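Local coordinates for protein peptide amidase (Stenotrophomonas maltophilia, PDB 1M22) that probably hydrolyses amide bonds, as a peptide amidase of the amidase signature family, at residues Asp391-Ala403 with Ser435-Leu447. Sequence-based numbering, arbitrary orientation.
Sequences DARRLAGPEGIDA and SYSAAAVAGYPSL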
loop_
_atom_site.group_PDB
_atom_site.type_symbol
_atom_site.label_atom_id
_atom_site.label_comp_id
_atom_site.label_asym_id
_atom_site.label_seq_id
_atom_site.Cartn_x
_atom_site.Cartn_y
_atom_site.Cartn_z
ATOM N N ASP A 391 24.086 6.572 -2.068
ATOM C CA ASP A 391 23.760 7.941 -1.682
ATOM C C ASP A 391 22.302 8.119 -1.262
ATOM O O ASP A 391 22.017 8.757 -0.250
ATOM C CB ASP A 391 24.074 8.918 -2.820
ATOM C CG ASP A 391 25.563 9.081 -3.056
ATOM O OD1 ASP A 391 26.342 8.909 -2.096
ATOM O OD2 ASP A 391 25.952 9.398 -4.200
ATOM N N ALA A 392 21.383 7.566 -2.045
ATOM C CA ALA A 392 19.962 7.690 -1.739
ATOM C C ALA A 392 19.639 7.122 -0.359
ATOM O O ALA A 392 18.991 7.777 0.456
ATOM C CB ALA A 392 19.136 6.981 -2.805
ATOM N N ARG A 393 20.104 5.904 -0.110
ATOM C CA ARG A 393 19.881 5.219 1.159
ATOM C C ARG A 393 20.470 6.008 2.332
ATOM O O ARG A 393 19.831 6.171 3.375
ATOM C CB ARG A 393 20.500 3.816 1.070
ATOM C CG ARG A 393 20.250 2.895 2.250
ATOM C CD ARG A 393 18.827 3.003 2.760
ATOM N NE ARG A 393 17.776 2.687 1.797
ATOM C CZ ARG A 393 17.389 1.457 1.477
ATOM N NH1 ARG A 393 17.973 0.403 2.034
ATOM N NH2 ARG A 393 16.388 1.284 0.626
ATOM N N ARG A 394 21.686 6.512 2.148
ATOM C CA ARG A 394 22.371 7.285 3.178
ATOM C C ARG A 394 21.682 8.613 3.491
ATOM O O ARG A 394 21.471 8.952 4.654
ATOM C CB ARG A 394 23.816 7.549 2.743
ATOM C CG ARG A 394 24.596 8.475 3.662
ATOM C CD ARG A 394 26.057 8.571 3.227
ATOM N NE ARG A 394 26.199 9.048 1.852
ATOM C CZ ARG A 394 25.992 10.303 1.465
ATOM N NH1 ARG A 394 25.633 11.224 2.349
ATOM N NH2 ARG A 394 26.143 10.637 0.190
ATOM N N LEU A 395 21.333 9.358 2.450
ATOM C CA LEU A 395 20.692 10.656 2.618
ATOM C C LEU A 395 19.314 10.608 3.267
ATOM O O LEU A 395 18.976 11.471 4.075
ATOM C CB LEU A 395 20.581 11.366 1.266
ATOM C CG LEU A 395 21.898 11.782 0.603
ATOM C CD1 LEU A 395 21.625 12.254 -0.813
ATOM C CD2 LEU A 395 22.571 12.877 1.418
ATOM N N ALA A 396 18.523 9.600 2.914
ATOM C CA ALA A 396 17.172 9.465 3.448
ATOM C C ALA A 396 17.107 8.787 4.811
ATOM O O ALA A 396 16.247 9.112 5.629
ATOM C CB ALA A 396 16.301 8.704 2.454
ATOM N N GLY A 397 18.012 7.843 5.050
ATOM C CA GLY A 397 18.007 7.121 6.314
ATOM C C GLY A 397 18.945 7.672 7.375
ATOM O O GLY A 397 18.567 8.571 8.127
ATOM N N PRO A 398 20.180 7.152 7.457
ATOM C CA PRO A 398 21.159 7.609 8.448
ATOM C C PRO A 398 21.301 9.125 8.585
ATOM O O PRO A 398 21.331 9.651 9.696
ATOM C CB PRO A 398 22.449 6.949 7.973
ATOM C CG PRO A 398 21.961 5.649 7.439
ATOM C CD PRO A 398 20.739 6.062 6.638
ATOM N N GLU A 399 21.382 9.823 7.458
ATOM C CA GLU A 399 21.547 11.268 7.474
ATOM C C GLU A 399 20.250 12.036 7.236
ATOM O O GLU A 399 20.258 13.259 7.087
ATOM C CB GLU A 399 22.610 11.665 6.444
ATOM C CG GLU A 399 24.017 11.232 6.853
ATOM C CD GLU A 399 25.032 11.334 5.728
ATOM O OE1 GLU A 399 24.884 12.217 4.860
ATOM O OE2 GLU A 399 25.990 10.533 5.724
ATOM N N GLY A 400 19.136 11.308 7.218
ATOM C CA GLY A 400 17.836 11.922 7.013
ATOM C C GLY A 400 16.925 11.655 8.195
ATOM O O GLY A 400 16.976 12.360 9.204
ATOM N N ILE A 401 16.092 10.625 8.079
ATOM C CA ILE A 401 15.177 10.270 9.152
ATOM C C ILE A 401 15.910 10.015 10.474
ATOM O O ILE A 401 15.505 10.524 11.521
ATOM C CB ILE A 401 14.352 9.013 8.778
ATOM C CG1 ILE A 401 13.319 9.372 7.702
ATOM C CG2 ILE A 401 13.676 8.433 10.020
ATOM C CD1 ILE A 401 12.626 8.164 7.084
ATOM N N ASP A 402 16.990 9.241 10.429
ATOM C CA ASP A 402 17.717 8.937 11.658
ATOM C C ASP A 402 18.356 10.167 12.290
ATOM O O ASP A 402 18.423 10.273 13.513
ATOM C CB ASP A 402 18.779 7.866 11.409
ATOM C CG ASP A 402 18.176 6.532 11.019
ATOM O OD1 ASP A 402 17.095 6.186 11.545
ATOM O OD2 ASP A 402 18.789 5.825 10.196
ATOM N N ALA A 403 18.823 11.097 11.464
ATOM C CA ALA A 403 19.435 12.311 11.989
ATOM C C ALA A 403 18.389 13.140 12.730
ATOM O O ALA A 403 18.661 13.697 13.792
ATOM C CB ALA A 403 20.049 13.126 10.854
ATOM N N SER A 435 6.612 14.361 2.686
ATOM C CA SER A 435 7.758 13.779 3.378
ATOM C C SER A 435 7.880 12.257 3.305
ATOM O O SER A 435 8.920 11.708 3.680
ATOM C CB SER A 435 7.728 14.188 4.854
ATOM O OG SER A 435 7.818 15.595 5.009
ATOM N N TYR A 436 6.842 11.573 2.826
ATOM C CA TYR A 436 6.868 10.110 2.765
ATOM C C TYR A 436 7.982 9.506 1.911
ATOM O O TYR A 436 8.328 8.337 2.081
ATOM C CB TYR A 436 5.507 9.566 2.306
ATOM C CG TYR A 436 5.059 10.045 0.945
ATOM C CD1 TYR A 436 5.668 9.575 -0.220
ATOM C CD2 TYR A 436 4.032 10.979 0.821
ATOM C CE1 TYR A 436 5.264 10.028 -1.475
ATOM C CE2 TYR A 436 3.622 11.438 -0.427
ATOM C CZ TYR A 436 4.242 10.959 -1.569
ATOM O OH TYR A 436 3.849 11.423 -2.804
ATOM N N SER A 437 8.549 10.291 1.003
ATOM C CA SER A 437 9.621 9.782 0.159
ATOM C C SER A 437 10.829 9.368 0.995
ATOM O O SER A 437 11.555 8.444 0.633
ATOM C CB SER A 437 10.047 10.839 -0.861
ATOM O OG SER A 437 11.101 10.356 -1.681
ATOM N N ALA A 438 11.044 10.052 2.114
ATOM C CA ALA A 438 12.174 9.735 2.979
ATOM C C ALA A 438 12.104 8.284 3.451
ATOM O O ALA A 438 13.091 7.554 3.388
ATOM C CB ALA A 438 12.203 10.676 4.179
ATOM N N ALA A 439 10.936 7.862 3.924
ATOM C CA ALA A 439 10.788 6.491 4.393
ATOM C C ALA A 439 10.931 5.500 3.241
ATOM O O ALA A 439 11.564 4.454 3.383
ATOM C CB ALA A 439 9.435 6.313 5.078
ATOM N N ALA A 440 10.345 5.829 2.097
ATOM C CA ALA A 440 10.430 4.946 0.942
ATOM C C ALA A 440 11.875 4.730 0.488
ATOM O O ALA A 440 12.300 3.599 0.255
ATOM C CB ALA A 440 9.594 5.511 -0.209
ATOM N N VAL A 441 12.627 5.818 0.373
ATOM C CA VAL A 441 14.010 5.734 -0.081
ATOM C C VAL A 441 14.934 5.105 0.964
ATOM O O VAL A 441 15.874 4.388 0.621
ATOM C CB VAL A 441 14.510 7.135 -0.496
ATOM C CG1 VAL A 441 15.977 7.087 -0.896
ATOM C CG2 VAL A 441 13.660 7.642 -1.662
ATOM N N ALA A 442 14.661 5.356 2.240
ATOM C CA ALA A 442 15.472 4.786 3.313
ATOM C C ALA A 442 15.129 3.318 3.540
ATOM O O ALA A 442 15.911 2.584 4.141
ATOM C CB ALA A 442 15.245 5.562 4.604
ATOM N N GLY A 443 13.963 2.897 3.052
ATOM C CA GLY A 443 13.520 1.527 3.256
ATOM C C GLY A 443 12.986 1.380 4.673
ATOM O O GLY A 443 12.955 0.278 5.227
ATOM N N TYR A 444 12.564 2.503 5.252
ATOM C CA TYR A 444 12.043 2.554 6.619
ATOM C C TYR A 444 10.518 2.513 6.640
ATOM O O TYR A 444 9.865 2.846 5.655
ATOM C CB TYR A 444 12.522 3.830 7.310
ATOM C CG TYR A 444 14.001 3.876 7.638
ATOM C CD1 TYR A 444 14.861 2.826 7.299
ATOM C CD2 TYR A 444 14.541 4.979 8.293
ATOM C CE1 TYR A 444 16.228 2.884 7.611
ATOM C CE2 TYR A 444 15.898 5.046 8.605
ATOM C CZ TYR A 444 16.729 3.998 8.262
ATOM O OH TYR A 444 18.066 4.069 8.588
ATOM N N PRO A 445 9.927 2.134 7.782
ATOM C CA PRO A 445 8.467 2.061 7.878
ATOM C C PRO A 445 7.728 3.394 7.958
ATOM O O PRO A 445 8.206 4.363 8.553
ATOM C CB PRO A 445 8.252 1.211 9.127
ATOM C CG PRO A 445 9.388 1.660 10.012
ATOM C CD PRO A 445 10.564 1.706 9.044
ATOM N N SER A 446 6.556 3.425 7.335
ATOM C CA SER A 446 5.695 4.599 7.346
ATOM C C SER A 446 4.259 4.099 7.466
ATOM O O SER A 446 3.946 2.985 7.048
ATOM C CB SER A 446 5.887 5.443 6.083
ATOM O OG SER A 446 5.570 4.723 4.911
ATOM N N LEU A 447 3.392 4.924 8.040
ATOM C CA LEU A 447 2.010 4.531 8.276
ATOM C C LEU A 447 1.128 5.768 8.291
ATOM O O LEU A 447 1.408 6.720 9.022
ATOM C CB LEU A 447 1.946 3.822 9.636
ATOM C CG LEU A 447 0.740 3.022 10.137
ATOM C CD1 LEU A 447 1.105 2.353 11.460
ATOM C CD2 LEU A 447 -0.460 3.930 10.315
#
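The methyl of Ala442 is the bump at the middle of this contact: it presses on the backbone of Gly397, 3.6 Å from Ala442 CB to Gly397 CA, while the Tyr444 ring lies with one face over the same methyl. Glycine suits position 397, where the bare CA is closely approached by that methyl and the ring, and where Pro398 CD crowds the direction a CB would take. Small residues on both helices bring their axes within 7.8 Å at a signed crossing angle of -121°. Beside this centre, Val441 CG1 fits between the methyls of Ala392 and Ala396. On the other flank Ile401 pushes CD1 against the backbone of Ala438 and Ala439, and its CG2 meets the ring edge of Tyr444. Polar grips close both ends. Arg393, its chain bent at chi2 (41°) and chi3, curls over the end of helix 436-442, where NE and NH2 both take Val441 O, NE at 2.8 Å on a lone pair and NH2 from above the carbonyl plane; NH2 also reaches Ser220 O. Gly443, with positive phi, ends that helix in a Schellman motif and so turns Tyr444 back toward helix 383-407. Tyr444 OH donates a very short bond, 2.5 Å, to Asp402 OD2, while Thr466 OG1 holds OD1. Helix 319-340 packs against Ala392 and Val441, and beyond Pro445 the chain enters strand 446-454 of the central mixed sheet.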